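Local coordinates for motility protein B (Helicobacter pylori, PDB 3S02) that probably forms, together with MotA, the stator that drives flagellar rotation, with this periplasmic OmpA-like domain thought to fasten it to the cell wall, at residues Leu17-Leu22 / Asn123-Phe128; Asn25-Ala30 / Tyr75-Asn80; His54-Gly59 / Ser100-Gly105. One frame throughout, in Å; residues are numbered along the deposited sequence.

Contact 1. Residues Leu17-Leu22 / Asn123-Phe128; sequences LPSNLL and NRVEIF
Leu-17 and Val-125 make a junction at the end of an antiparallel strand pair, where the chain leaving strand 12-16 parts from strand 124-130 and turns into the short helix 19-22. Leu-17 N donates to Val-125 O at 3.0 Å, with an N-H...O angle of 158°. The pair closes on one side only: Val-125 N lies too far from Leu-17 O for the return bond, and a water donates to Leu-17 O at 2.7 Å and to Val-125 O, which thus has two donors. The leucine leaves the backbone with CG beside its own N (chi1 -49°), and the branches diverge: CD2 meets the end of Ile-127 at CD1, 4.0 Å away, while CD1 lies more loosely by Val-125 CG1. Ile-42 of helix 36-46 also packs on Leu-17.

Pro-18 is the centre of an inverse gamma turn and the N-cap residue, and its carbonyl accepts from both Leu-21 N and Leu-22 N. Ser-19 then lies against the strand, CB 3.6 Å from Val-125 N. Its OG is 3.3 Å from Asn-123 O, at best a weak bond, since Asn-20 OD1 competes for the proton; Arg-81 NH2 also bonds weakly to OG. Asn-20 crosses Asn-123 at about a right angle, OD1 3.7 Å from Asn-123 CB, and the two amides are nearly perpendicular. Each amide has its polar partner beyond the contact: Asn-20 ND2 donates to Met-120 O, and Asn-123 OD1 accepts from Asp-62 N. The arrangement is a strand-to-helix transition at the margin of an antiparallel pair, within the mixed sheet of an OmpA-like domain.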
loop_
_atom_site.group_PDB
_atom_site.type_symbol
_atom_site.label_atom_id
_atom_site.label_comp_id
_atom_site.label_asym_id
_atom_site.label_seq_id
_atom_site.Cartn_x
_atom_site.Cartn_y
_atom_site.Cartn_z
ATOM N N LEU B 17 -11.297 3.119 10.234
ATOM C CA LEU B 17 -11.192 2.832 11.677
ATOM C C LEU B 17 -11.265 4.088 12.549
ATOM O O LEU B 17 -10.899 5.195 12.111
ATOM C CB LEU B 17 -9.924 2.028 12.020
ATOM C CG LEU B 17 -9.538 0.754 11.235
ATOM C CD1 LEU B 17 -8.404 -0.004 11.900
ATOM C CD2 LEU B 17 -10.692 -0.167 11.022
ATOM N N PRO B 18 -11.761 3.939 13.795
ATOM C CA PRO B 18 -11.755 5.097 14.705
ATOM C C PRO B 18 -10.332 5.350 15.245
ATOM O O PRO B 18 -10.046 5.126 16.429
ATOM C CB PRO B 18 -12.728 4.664 15.810
ATOM C CG PRO B 18 -12.656 3.132 15.805
ATOM C CD PRO B 18 -12.564 2.819 14.330
ATOM N N SER B 19 -9.461 5.813 14.353
ATOM C CA SER B 19 -8.025 5.939 14.591
ATOM C C SER B 19 -7.721 6.818 15.809
ATOM O O SER B 19 -6.844 6.516 16.608
ATOM C CB SER B 19 -7.347 6.478 13.301
ATOM O OG SER B 19 -6.471 7.603 13.527
ATOM N N ASN B 20 -8.475 7.902 15.946
ATOM C CA ASN B 20 -8.283 8.826 17.045
ATOM C C ASN B 20 -8.626 8.210 18.401
ATOM O O ASN B 20 -8.235 8.734 19.426
ATOM C CB ASN B 20 -9.007 10.154 16.743
ATOM C CG ASN B 20 -8.592 10.749 15.333
ATOM O OD1 ASN B 20 -7.439 10.578 14.856
ATOM N ND2 ASN B 20 -9.536 11.421 14.675
ATOM N N LEU B 21 -9.297 7.056 18.386
ATOM C CA LEU B 21 -9.613 6.303 19.593
ATOM C C LEU B 21 -8.682 5.115 19.800
ATOM O O LEU B 21 -8.347 4.783 20.942
ATOM C CB LEU B 21 -11.078 5.833 19.584
ATOM C CG LEU B 21 -12.219 6.698 20.186
ATOM C CD1 LEU B 21 -11.910 8.193 20.337
ATOM C CD2 LEU B 21 -13.499 6.508 19.394
ATOM N N LEU B 22 -8.251 4.489 18.708
ATOM C CA LEU B 22 -7.412 3.294 18.794
ATOM C C LEU B 22 -6.008 3.558 19.340
ATOM O O LEU B 22 -5.443 2.705 20.032
ATOM C CB LEU B 22 -7.289 2.588 17.437
ATOM C CG LEU B 22 -8.520 1.950 16.784
ATOM C CD1 LEU B 22 -8.150 1.289 15.435
ATOM C CD2 LEU B 22 -9.232 0.964 17.709
ATOM N N ASN B 123 -5.966 12.480 10.212
ATOM C CA ASN B 123 -5.330 11.346 10.871
ATOM C C ASN B 123 -6.229 10.113 10.763
ATOM O O ASN B 123 -7.250 10.040 11.435
ATOM C CB ASN B 123 -5.032 11.673 12.331
ATOM C CG ASN B 123 -3.958 12.710 12.470
ATOM O OD1 ASN B 123 -2.870 12.538 11.939
ATOM N ND2 ASN B 123 -4.247 13.802 13.178
ATOM N N ARG B 124 -5.870 9.156 9.909
ATOM C CA ARG B 124 -6.772 8.029 9.645
ATOM C C ARG B 124 -6.011 6.738 9.530
ATOM O O ARG B 124 -4.854 6.722 9.075
ATOM C CB ARG B 124 -7.588 8.235 8.347
ATOM C CG ARG B 124 -7.764 9.678 7.985
ATOM C CD ARG B 124 -8.742 10.006 6.914
ATOM N NE ARG B 124 -8.408 9.633 5.533
ATOM C CZ ARG B 124 -7.576 10.257 4.681
ATOM N NH1 ARG B 124 -6.821 11.303 5.014
ATOM N NH2 ARG B 124 -7.487 9.777 3.448
ATOM N N VAL B 125 -6.669 5.648 9.911
ATOM C CA VAL B 125 -6.235 4.334 9.482
ATOM C C VAL B 125 -7.404 3.662 8.779
ATOM O O VAL B 125 -8.544 3.700 9.258
ATOM C CB VAL B 125 -5.674 3.486 10.625
ATOM C CG1 VAL B 125 -5.191 2.162 10.099
ATOM C CG2 VAL B 125 -4.524 4.226 11.353
ATOM N N GLU B 126 -7.140 3.092 7.610
ATOM C CA GLU B 126 -8.197 2.513 6.801
ATOM C C GLU B 126 -7.757 1.175 6.306
ATOM O O GLU B 126 -6.590 0.952 6.074
ATOM C CB GLU B 126 -8.546 3.388 5.605
ATOM C CG GLU B 126 -9.009 4.756 6.007
ATOM C CD GLU B 126 -9.237 5.702 4.831
ATOM O OE1 GLU B 126 -8.806 5.379 3.694
ATOM O OE2 GLU B 126 -9.807 6.789 5.082
ATOM N N ILE B 127 -8.711 0.282 6.138
ATOM C CA ILE B 127 -8.416 -1.007 5.583
ATOM C C ILE B 127 -9.117 -1.075 4.238
ATOM O O ILE B 127 -10.339 -0.868 4.125
ATOM C CB ILE B 127 -8.881 -2.125 6.512
ATOM C CG1 ILE B 127 -8.325 -1.905 7.925
ATOM C CG2 ILE B 127 -8.401 -3.450 5.973
ATOM C CD1 ILE B 127 -8.805 -2.941 8.894
ATOM N N PHE B 128 -8.329 -1.346 3.220
ATOM C CA PHE B 128 -8.821 -1.470 1.882
ATOM C C PHE B 128 -8.864 -2.934 1.498
ATOM O O PHE B 128 -7.881 -3.664 1.693
ATOM C CB PHE B 128 -7.887 -0.703 0.977
ATOM C CG PHE B 128 -8.229 -0.790 -0.465
ATOM C CD1 PHE B 128 -9.404 -0.210 -0.956
ATOM C CD2 PHE B 128 -7.336 -1.378 -1.358
ATOM C CE1 PHE B 128 -9.723 -0.274 -2.294
ATOM C CE2 PHE B 128 -7.651 -1.427 -2.724
ATOM C CZ PHE B 128 -8.856 -0.873 -3.180
HETATM O O HOH W 1 -9.635 6.524 10.111
#

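Contact 2. Residues Asn25-Ala30 / Tyr75-Asn80; sequences NATSDA and YELAAN
Leu-77 projects from helix 74-91 end-on into the turn Asn-25 to Ser-28, while one helical turn later Asn-80 crosses Asp-29 at a slant. The leucine carries CG anti to its N (chi1 168°), and this sends the two methyls outward from the helix onto main-chain atoms. CD1 touches Thr-27 O at 3.5 Å and CD2 touches Ala-26 O at 3.6 Å, so the isobutyl end rests on successive carbonyls, with Thr-27 CG2 more distant.

The turn is type I, closed by Ser-28 N donating to Asn-25 O. Asn-25 also braces it with its side chain, OD1 accepting from Thr-27 OG1 at 3.2 Å from above the amide carbonyl plane. Next comes an ST turn, in which Ala-30 N donates to Ser-28 OG at 3.0 Å. The carbonyls that receive the leucine thus belong to the type I turn itself, with the ST turn following directly.

Asp-29 and Asn-80 meet without a polar bond: carboxylate oxygen OD2 rests on Asn-80 CB at 3.7 Å, with the two CB atoms 4.0 Å apart. The carboxylate and amide planes are 77° apart. The asparagine amide is turned back on its own helix: ND2 donates to Glu-76 O at 2.9 Å, in the amide plane, while Asn-80 N reaches the same oxygen from the opposite face of the carbonyl. Asp-29 OD2 has long, weak ion pairs with Arg-84 and Arg-70, which probably favour its charged form.

The loop between helices 19-22 and 36-46 thus packs on helix 74-91, aided by Arg-81 NH1 donating to Asn-25 O. Elsewhere on this helix Ala-78 and Ala-79 touch Ser-103 of strand 99-103, and Tyr-75 packs on Met-86 of the second subunit.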
loop_
_atom_site.group_PDB
_atom_site.type_symbol
_atom_site.label_atom_id
_atom_site.label_comp_id
_atom_site.label_asym_id
_atom_site.label_seq_id
_atom_site.Cartn_x
_atom_site.Cartn_y
_atom_site.Cartn_z
ATOM N N ASN B 25 -2.211 8.340 21.531
ATOM C CA ASN B 25 -2.306 9.745 21.100
ATOM C C ASN B 25 -2.019 9.822 19.611
ATOM O O ASN B 25 -1.698 8.800 18.990
ATOM C CB ASN B 25 -1.339 10.645 21.883
ATOM C CG ASN B 25 0.098 10.325 21.586
ATOM O OD1 ASN B 25 0.545 10.419 20.420
ATOM N ND2 ASN B 25 0.845 9.925 22.628
ATOM N N ALA B 26 -2.109 11.019 19.031
ATOM C CA ALA B 26 -2.084 11.100 17.563
ATOM C C ALA B 26 -0.680 10.936 16.956
ATOM O O ALA B 26 -0.551 10.625 15.770
ATOM C CB ALA B 26 -2.787 12.370 17.048
ATOM N N THR B 27 0.355 11.098 17.778
ATOM C CA THR B 27 1.704 10.835 17.304
ATOM C C THR B 27 2.304 9.573 17.871
ATOM O O THR B 27 3.504 9.390 17.835
ATOM C CB THR B 27 2.657 12.023 17.547
ATOM O OG1 THR B 27 2.788 12.254 18.959
ATOM C CG2 THR B 27 2.137 13.286 16.825
ATOM N N SER B 28 1.469 8.678 18.369
ATOM C CA SER B 28 1.960 7.383 18.821
ATOM C C SER B 28 1.517 6.236 17.892
ATOM O O SER B 28 0.527 6.354 17.153
ATOM C CB SER B 28 1.476 7.134 20.253
ATOM O OG SER B 28 1.857 5.855 20.734
ATOM N N ASP B 29 2.238 5.118 17.958
ATOM C CA ASP B 29 1.804 3.896 17.292
ATOM C C ASP B 29 1.356 2.827 18.283
ATOM O O ASP B 29 1.122 1.682 17.905
ATOM C CB ASP B 29 2.898 3.357 16.366
ATOM C CG ASP B 29 4.066 2.762 17.117
ATOM O OD1 ASP B 29 4.308 3.114 18.290
ATOM O OD2 ASP B 29 4.769 1.931 16.518
ATOM N N ALA B 30 1.241 3.204 19.551
ATOM C CA ALA B 30 0.722 2.287 20.580
ATOM C C ALA B 30 -0.801 2.327 20.658
ATOM O O ALA B 30 -1.412 3.382 20.841
ATOM C CB ALA B 30 1.331 2.592 21.935
ATOM N N TYR B 75 5.378 10.256 7.081
ATOM C CA TYR B 75 5.361 9.005 6.346
ATOM C C TYR B 75 5.667 7.851 7.271
ATOM O O TYR B 75 5.037 6.805 7.177
ATOM C CB TYR B 75 6.393 8.967 5.220
ATOM C CG TYR B 75 6.044 9.704 3.953
ATOM C CD1 TYR B 75 4.906 9.382 3.210
ATOM C CD2 TYR B 75 6.901 10.700 3.459
ATOM C CE1 TYR B 75 4.623 10.054 2.011
ATOM C CE2 TYR B 75 6.614 11.387 2.266
ATOM C CZ TYR B 75 5.487 11.053 1.557
ATOM O OH TYR B 75 5.243 11.717 0.382
ATOM N N GLU B 76 6.665 8.038 8.124
ATOM C CA GLU B 76 7.084 7.034 9.083
ATOM C C GLU B 76 6.017 6.799 10.176
ATOM O O GLU B 76 5.720 5.638 10.507
ATOM C CB GLU B 76 8.424 7.438 9.723
ATOM C CG GLU B 76 9.038 6.331 10.566
ATOM C CD GLU B 76 10.350 6.722 11.265
ATOM O OE1 GLU B 76 10.809 7.890 11.125
ATOM O OE2 GLU B 76 10.912 5.842 11.977
ATOM N N LEU B 77 5.438 7.874 10.720
ATOM C CA LEU B 77 4.402 7.719 11.744
ATOM C C LEU B 77 3.189 6.914 11.184
ATOM O O LEU B 77 2.701 5.981 11.835
ATOM C CB LEU B 77 3.981 9.067 12.332
ATOM C CG LEU B 77 2.720 9.123 13.216
ATOM C CD1 LEU B 77 2.917 8.382 14.537
ATOM C CD2 LEU B 77 2.275 10.572 13.500
ATOM N N ALA B 78 2.763 7.248 9.962
ATOM C CA ALA B 78 1.606 6.594 9.345
ATOM C C ALA B 78 1.919 5.133 8.994
ATOM O O ALA B 78 1.038 4.246 9.091
ATOM C CB ALA B 78 1.160 7.347 8.107
ATOM N N ALA B 79 3.167 4.878 8.595
ATOM C CA ALA B 79 3.571 3.508 8.315
ATOM C C ALA B 79 3.468 2.656 9.586
ATOM O O ALA B 79 2.929 1.548 9.564
ATOM C CB ALA B 79 4.985 3.464 7.740
ATOM N N ASN B 80 3.988 3.176 10.693
ATOM C CA ASN B 80 4.050 2.398 11.937
ATOM C C ASN B 80 2.682 2.130 12.493
ATOM O O ASN B 80 2.412 1.029 12.968
ATOM C CB ASN B 80 4.977 3.046 12.977
ATOM C CG ASN B 80 6.433 2.711 12.715
ATOM O OD1 ASN B 80 6.917 1.665 13.140
ATOM N ND2 ASN B 80 7.129 3.575 11.971
#

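Contact 3. Residues His54-Gly59 / Ser100-Gly105; sequences HINVRG and SFSSYG
Val-57 and Phe-101 belong to the parallel strand pair of a beta-alpha-beta unit, with strand 54-60 and strand 99-103 lying side by side. Val-57 N donates to Ser-100 O at 3.0 Å, and Val-57 O accepts from Ser-102 N at 2.8 Å. The same pattern continues through Gly-59, whose N donates to Ser-102 O and whose O accepts from Tyr-104 N at 3.0 Å, almost straight at 171°. Close CA-H...O contacts supplement the ladder, among them Phe-101 CA to Val-57 O.

Helix 74-91 makes the crossover between the two strands and covers the face bearing Val-57 and Phe-101. Its residues Val-85 and Met-86 pack on Val-57, and Tyr-83 meets the Phe-101 ring edge-to-face.

The other face is polar. Asn-56 reaches across to Ser-100 and Ser-102 on the neighbouring strand, its CG 3.3 Å from Ser-102 OG, but the orientation of its amide is uncertain. Arg-58 has CG in the crowded position between N and the carbonyl carbon (chi1 36°) and a bend further along the chain, which bring the guanidinium beneath the tyrosine hydroxyl. Tyr-104 OH stands over one guanidinium face, toward its rim and 3.3 Å from NH1; the angle is poor for a hydrogen bond, and the ring and guanidinium planes are 65° apart. Nearer the backbone, Arg-58 CB meets the ring edge at Tyr-104 CE2, 3.8 Å away. Tyr-104 also stacks with Phe-60.

Strand 99-103 is an edge strand of this chain's sheet, and residues Phe-101 to Ser-103 pair antiparallel with a strand of the second subunit, so the sheet runs across the dimer interface. There Ser-102 OG is hydrogen-bonded to Ser-102 OG of the second subunit.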
loop_
_atom_site.group_PDB
_atom_site.type_symbol
_atom_site.label_atom_id
_atom_site.label_comp_id
_atom_site.label_asym_id
_atom_site.label_seq_id
_atom_site.Cartn_x
_atom_site.Cartn_y
_atom_site.Cartn_z
ATOM N N HIS B 54 -7.402 -9.440 -0.795
ATOM C CA HIS B 54 -6.211 -8.851 -0.196
ATOM C C HIS B 54 -6.617 -7.700 0.724
ATOM O O HIS B 54 -7.562 -6.947 0.440
ATOM C CB HIS B 54 -5.157 -8.453 -1.260
ATOM C CG HIS B 54 -4.637 -9.622 -2.067
ATOM N ND1 HIS B 54 -4.046 -10.740 -1.490
ATOM C CD2 HIS B 54 -4.630 -9.850 -3.407
ATOM C CE1 HIS B 54 -3.703 -11.596 -2.438
ATOM N NE2 HIS B 54 -4.044 -11.080 -3.610
ATOM N N ILE B 55 -5.915 -7.605 1.848
ATOM C CA ILE B 55 -6.297 -6.700 2.892
ATOM C C ILE B 55 -5.123 -5.771 3.149
ATOM O O ILE B 55 -4.056 -6.230 3.560
ATOM C CB ILE B 55 -6.751 -7.493 4.163
ATOM C CG1 ILE B 55 -7.853 -8.510 3.807
ATOM C CG2 ILE B 55 -7.204 -6.572 5.314
ATOM C CD1 ILE B 55 -7.965 -9.685 4.832
ATOM N N ASN B 56 -5.322 -4.472 2.905
ATOM C CA ASN B 56 -4.257 -3.454 3.066
ATOM C C ASN B 56 -4.649 -2.447 4.119
ATOM O O ASN B 56 -5.689 -1.795 3.973
ATOM C CB ASN B 56 -4.023 -2.688 1.762
ATOM C CG ASN B 56 -2.806 -1.783 1.834
ATOM O OD1 ASN B 56 -1.673 -2.248 1.867
ATOM N ND2 ASN B 56 -3.032 -0.494 1.857
ATOM N N VAL B 57 -3.822 -2.307 5.152
ATOM C CA VAL B 57 -4.032 -1.304 6.204
ATOM C C VAL B 57 -3.233 -0.073 5.860
ATOM O O VAL B 57 -2.022 -0.157 5.663
ATOM C CB VAL B 57 -3.516 -1.801 7.579
ATOM C CG1 VAL B 57 -3.952 -0.852 8.693
ATOM C CG2 VAL B 57 -3.990 -3.222 7.854
ATOM N N ARG B 58 -3.864 1.081 5.804
ATOM C CA ARG B 58 -3.148 2.298 5.296
ATOM C C ARG B 58 -3.255 3.415 6.286
ATOM O O ARG B 58 -4.301 3.583 6.906
ATOM C CB ARG B 58 -3.703 2.715 3.926
ATOM C CG ARG B 58 -5.177 2.462 3.898
ATOM C CD ARG B 58 -5.816 2.363 2.565
ATOM N NE ARG B 58 -5.130 1.551 1.579
ATOM C CZ ARG B 58 -5.376 1.705 0.284
ATOM N NH1 ARG B 58 -6.280 2.616 -0.105
ATOM N NH2 ARG B 58 -4.727 0.983 -0.609
ATOM N N GLY B 59 -2.167 4.148 6.470
ATOM C CA GLY B 59 -2.140 5.228 7.461
ATOM C C GLY B 59 -2.042 6.613 6.832
ATOM O O GLY B 59 -1.324 6.797 5.825
ATOM N N SER B 100 -1.035 -6.513 4.204
ATOM C CA SER B 100 0.080 -5.596 3.915
ATOM C C SER B 100 -0.265 -4.242 4.505
ATOM O O SER B 100 -1.418 -4.015 4.895
ATOM C CB SER B 100 0.291 -5.461 2.414
ATOM O OG SER B 100 -0.853 -4.883 1.803
ATOM N N PHE B 101 0.710 -3.337 4.570
ATOM C CA PHE B 101 0.469 -2.001 5.124
ATOM C C PHE B 101 1.027 -0.902 4.248
ATOM O O PHE B 101 2.001 -1.116 3.539
ATOM C CB PHE B 101 0.933 -1.860 6.589
ATOM C CG PHE B 101 2.416 -1.918 6.785
ATOM C CD1 PHE B 101 3.160 -0.745 6.860
ATOM C CD2 PHE B 101 3.065 -3.129 6.962
ATOM C CE1 PHE B 101 4.541 -0.765 7.063
ATOM C CE2 PHE B 101 4.469 -3.180 7.177
ATOM C CZ PHE B 101 5.200 -1.998 7.211
ATOM N N SER B 102 0.400 0.274 4.309
ATOM C CA SER B 102 0.755 1.400 3.453
ATOM C C SER B 102 0.807 2.701 4.217
ATOM O O SER B 102 0.153 2.848 5.241
ATOM C CB SER B 102 -0.272 1.582 2.345
ATOM O OG SER B 102 -0.416 0.415 1.585
ATOM N N SER B 103 1.532 3.667 3.664
ATOM C CA SER B 103 1.614 4.994 4.256
ATOM C C SER B 103 1.420 6.057 3.209
ATOM O O SER B 103 2.008 5.978 2.122
ATOM C CB SER B 103 2.974 5.183 4.926
ATOM O OG SER B 103 3.165 6.532 5.275
ATOM N N TYR B 104 0.571 7.039 3.520
ATOM C CA TYR B 104 0.415 8.252 2.664
ATOM C C TYR B 104 1.018 9.461 3.303
ATOM O O TYR B 104 0.977 10.537 2.729
ATOM C CB TYR B 104 -1.050 8.576 2.363
ATOM C CG TYR B 104 -1.739 7.506 1.552
ATOM C CD1 TYR B 104 -2.126 7.744 0.230
ATOM C CD2 TYR B 104 -2.009 6.239 2.111
ATOM C CE1 TYR B 104 -2.756 6.773 -0.518
ATOM C CE2 TYR B 104 -2.634 5.246 1.346
ATOM C CZ TYR B 104 -2.995 5.529 0.046
ATOM O OH TYR B 104 -3.619 4.557 -0.663
ATOM N N GLY B 105 1.581 9.274 4.491
ATOM C CA GLY B 105 1.994 10.383 5.316
ATOM C C GLY B 105 0.893 11.421 5.395
ATOM O O GLY B 105 -0.252 11.114 5.763
#

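The three contacts lie in one OmpA-like domain, with centres 11 Å (contacts 1 and 2, and contacts 1 and 3) and 13 Å (contacts 2 and 3) apart. Along the chain the order is 17-22, 25-30, 54-59, 75-80, 100-105, 123-128, so contact 1 spans the others while contacts 2 and 3 interleave. Contacts 1 and 3 share the mixed sheet, since strands 124-130 and 54-60 are neighbours in it. Helix 74-91 carries half of contact 2 and connects the two strands of contact 3; Tyr-75 O is bonded to Ser-103 OG. The buried strand pair of contact 3 and the helix of the surface contact 2 both border the dimer interface.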